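Local coordinates for protein kallistatin (Homo sapiens, PDB 6F4V) that inhibits the serine protease tissue kallikrein as a secreted serpin, forming a stable equimolar complex and being cleaved at its reactive site, at residues M251-R254 and W255-L258. Numbering follows the deposited sequence.
With Z9L (methyl 2,3,6-tri-O-sulfo-alpha-D-glucopyranoside), chain C.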
ATOM      1  N   MET A 251      -0.806  16.347   7.638  1.00 24.30           N
ATOM      2  CA  MET A 251      -1.440  17.064   6.546  1.00 24.61           C
ATOM      3  C   MET A 251      -2.705  16.326   6.063  1.00 23.89           C
ATOM      4  O   MET A 251      -3.732  16.969   5.805  1.00 22.85           O
ATOM      5  CB  MET A 251      -0.482  17.261   5.386  1.00 25.41           C
ATOM      6  CG  MET A 251      -0.958  18.197   4.301  1.00 27.37           C
ATOM      7  SD  MET A 251      -1.379  19.828   4.925  1.00 30.88           S
ATOM      8  CE  MET A 251       0.226  20.452   5.390  1.00 30.19           C
ATOM      9  N   LEU A 252      -2.630  14.997   5.956  1.00 23.85           N
ATOM     10  CA  LEU A 252      -3.810  14.218   5.554  1.00 24.40           C
ATOM     11  C   LEU A 252      -4.964  14.470   6.542  1.00 25.40           C
ATOM     12  O   LEU A 252      -6.095  14.686   6.129  1.00 24.82           O
ATOM     13  CB  LEU A 252      -3.476  12.729   5.489  1.00 25.27           C
ATOM     14  CG  LEU A 252      -4.616  11.848   4.950  1.00 26.59           C
ATOM     15  CD1 LEU A 252      -4.881  12.171   3.476  1.00 28.00           C
ATOM     16  CD2 LEU A 252      -4.256  10.391   5.179  1.00 27.89           C
ATOM     17  N   MET A 253      -4.647  14.495   7.835  1.00 26.18           N
ATOM     18  CA  MET A 253      -5.666  14.766   8.858  1.00 28.52           C
ATOM     19  C   MET A 253      -6.201  16.166   8.815  1.00 26.71           C
ATOM     20  O   MET A 253      -7.391  16.368   9.027  1.00 25.98           O
ATOM     21  CB  MET A 253      -5.178  14.385  10.252  1.00 32.90           C
ATOM     22  CG  MET A 253      -5.163  12.850  10.410  1.00 37.53           C
ATOM     23  SD  MET A 253      -6.782  12.038  10.156  0.74 44.95           S
ATOM     24  CE  MET A 253      -6.629  11.295   8.536  1.00 42.39           C
ATOM     25  N   ARG A 254      -5.350  17.123   8.487  1.00 25.59           N
ATOM     26  CA  ARG A 254      -5.814  18.487   8.275  1.00 25.61           C
ATOM     27  C   ARG A 254      -6.837  18.533   7.162  1.00 24.57           C
ATOM     28  O   ARG A 254      -7.934  19.094   7.354  1.00 24.04           O
ATOM     29  CB  ARG A 254      -4.638  19.456   8.006  1.00 25.90           C
ATOM     30  CG  ARG A 254      -5.055  20.811   7.484  1.00 26.79           C
ATOM     31  CD  ARG A 254      -3.917  21.846   7.440  1.00 28.22           C
ATOM     32  NE  ARG A 254      -4.422  23.004   6.707  1.00 28.33           N
ATOM     33  CZ  ARG A 254      -4.337  23.203   5.393  1.00 29.55           C
ATOM     34  NH1 ARG A 254      -3.666  22.365   4.586  1.00 30.80           N
ATOM     35  NH2 ARG A 254      -4.911  24.285   4.870  1.00 30.28           N
ATOM     36  N   TRP A 255      -6.489  17.985   5.992  1.00 23.35           N
ATOM     37  CA  TRP A 255      -7.422  17.963   4.878  1.00 23.84           C
ATOM     38  C   TRP A 255      -8.728  17.214   5.212  1.00 24.07           C
ATOM     39  O   TRP A 255      -9.830  17.697   4.878  1.00 24.45           O
ATOM     40  CB  TRP A 255      -6.794  17.339   3.646  1.00 23.74           C
ATOM     41  CG  TRP A 255      -5.741  18.191   3.003  1.00 24.07           C
ATOM     42  CD1 TRP A 255      -5.714  19.562   2.899  1.00 24.84           C
ATOM     43  CD2 TRP A 255      -4.570  17.714   2.352  1.00 24.08           C
ATOM     44  NE1 TRP A 255      -4.592  19.955   2.228  1.00 24.88           N
ATOM     45  CE2 TRP A 255      -3.866  18.845   1.874  1.00 24.55           C
ATOM     46  CE3 TRP A 255      -4.046  16.443   2.121  1.00 23.97           C
ATOM     47  CZ2 TRP A 255      -2.665  18.736   1.143  1.00 24.44           C
ATOM     48  CZ3 TRP A 255      -2.805  16.321   1.435  1.00 23.95           C
ATOM     49  CH2 TRP A 255      -2.143  17.479   0.950  1.00 24.42           C
ATOM     50  N   ASN A 256      -8.574  16.058   5.850  1.00 24.13           N
ATOM     51  CA  ASN A 256      -9.722  15.256   6.258  1.00 25.94           C
ATOM     52  C   ASN A 256     -10.657  16.051   7.155  1.00 26.70           C
ATOM     53  O   ASN A 256     -11.870  16.051   6.920  1.00 25.85           O
ATOM     54  CB  ASN A 256      -9.306  13.965   6.951  1.00 27.44           C
ATOM     55  CG  ASN A 256     -10.487  13.005   7.096  1.00 28.92           C
ATOM     56  OD1 ASN A 256     -11.136  12.685   6.121  1.00 31.09           O
ATOM     57  ND2 ASN A 256     -10.783  12.623   8.289  1.00 32.60           N
ATOM     58  N   ASN A 257     -10.100  16.753   8.149  1.00 28.28           N
ATOM     59  CA  ASN A 257     -10.908  17.535   9.098  1.00 30.65           C
ATOM     60  C   ASN A 257     -11.546  18.766   8.470  1.00 31.48           C
ATOM     61  O   ASN A 257     -12.719  19.063   8.771  1.00 32.25           O
ATOM     62  CB  ASN A 257     -10.113  17.856  10.374  1.00 32.70           C
ATOM     63  CG  ASN A 257      -9.880  16.614  11.216  1.00 35.43           C
ATOM     64  OD1 ASN A 257     -10.657  15.650  11.131  1.00 37.99           O
ATOM     65  ND2 ASN A 257      -8.823  16.621  12.036  1.00 36.20           N
ATOM     66  N   LEU A 258     -10.849  19.418   7.539  1.00 29.17           N
ATOM     67  CA  LEU A 258     -11.459  20.478   6.769  1.00 29.87           C
ATOM     68  C   LEU A 258     -12.644  19.938   5.990  1.00 30.11           C
ATOM     69  O   LEU A 258     -13.726  20.579   5.969  1.00 30.71           O
ATOM     70  CB  LEU A 258     -10.469  21.120   5.803  1.00 31.02           C
ATOM     71  CG  LEU A 258      -9.383  21.947   6.503  1.00 31.98           C
ATOM     72  CD1 LEU A 258      -8.258  22.249   5.533  1.00 32.75           C
ATOM     73  CD2 LEU A 258     -10.004  23.227   7.094  1.00 34.40           C
TER
HETATM   74  O4  Z9L C   1      -8.452  30.248   8.344  0.69 68.80           O
HETATM   75  C4  Z9L C   1      -7.963  30.881   7.123  0.69 61.83           C
HETATM   76  C5  Z9L C   1      -7.217  29.943   6.164  0.69 59.19           C
HETATM   77  O5  Z9L C   1      -6.781  30.708   4.989  0.69 56.04           O
HETATM   78  C6  Z9L C   1      -8.041  28.790   5.672  0.69 57.46           C
HETATM   79  O6  Z9L C   1      -7.347  28.130   4.641  0.69 55.92           O
HETATM   80  S1  Z9L C   1      -7.815  26.552   4.390  0.69 51.65           S
HETATM   81  O7  Z9L C   1      -7.343  25.714   5.749  0.69 52.32           O
HETATM   82  O11 Z9L C   1      -7.066  25.961   3.049  0.69 51.14           O
HETATM   83  O15 Z9L C   1      -9.469  26.499   4.224  0.69 53.34           O
HETATM   84  C3  Z9L C   1      -6.986  31.928   7.585  0.69 59.57           C
HETATM   85  O3  Z9L C   1      -7.774  32.947   8.272  0.69 58.47           O
HETATM   86  S2  Z9L C   1      -7.185  33.429   9.743  0.69 58.99           S
HETATM   87  O8  Z9L C   1      -8.198  34.571  10.384  0.69 59.49           O
HETATM   88  O9  Z9L C   1      -5.666  34.082   9.532  0.69 58.63           O
HETATM   89  O10 Z9L C   1      -7.083  32.121  10.748  0.69 59.48           O
HETATM   90  C2  Z9L C   1      -6.100  32.584   6.563  0.69 57.55           C
HETATM   91  O2  Z9L C   1      -6.690  33.819   6.101  0.69 59.41           O
HETATM   92  S3  Z9L C   1      -5.701  35.114   5.715  0.69 53.85           S
HETATM   93  O12 Z9L C   1      -6.701  36.434   5.589  0.69 55.13           O
HETATM   94  O13 Z9L C   1      -4.970  34.865   4.257  0.69 52.77           O
HETATM   95  O14 Z9L C   1      -4.537  35.385   6.878  0.69 51.24           O
HETATM   96  C1  Z9L C   1      -5.749  31.734   5.325  0.69 55.50           C
HETATM   97  O1  Z9L C   1      -4.546  31.101   5.536  0.69 51.45           O
HETATM   98  C7  Z9L C   1      -3.805  30.686   4.381  0.69 49.55           C
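Met251 lies over one face of the Trp255 indole, one turn before it on helix 249-258. Its CG sits 3.6 Å from the centroid of the six-membered ring, 13° off the normal, which defines a CH-pi contact; SD is 4.4 Å from the centroid of the five-membered ring, a Met-aromatic contact. With CG anti to the backbone N (chi1 -170°) and bends at chi2 and chi3, the methionine chain folds across the indole. Arg254 instead runs extended from CG to NE, and its guanidinium plane is turned 55° from the indole plane. NH1 donates weakly to Met251 SD, in the guanidinium plane, and forms a salt bridge to Asp212, whose OD2 also accepts from Trp255 NE1. Leu258 CD1 lies over one guanidinium face, offset toward its rim, 4.0 Å from Arg254 NH2. Arg254 NH2 donates a hydrogen bond to sulfate O7 of Z9L (3.0 Å). Without the indole, as with an alanine here, Met251 would probably lose the ring face it lies on, and Asp212 OD2 the NE1 donor. This is an alpha-helical i to i+4 Met-aromatic contact, its tryptophan packed on strands 217-223 and 228-235 of the serpin fold while Arg254 and Leu258 help line the sulfated-glycan pocket.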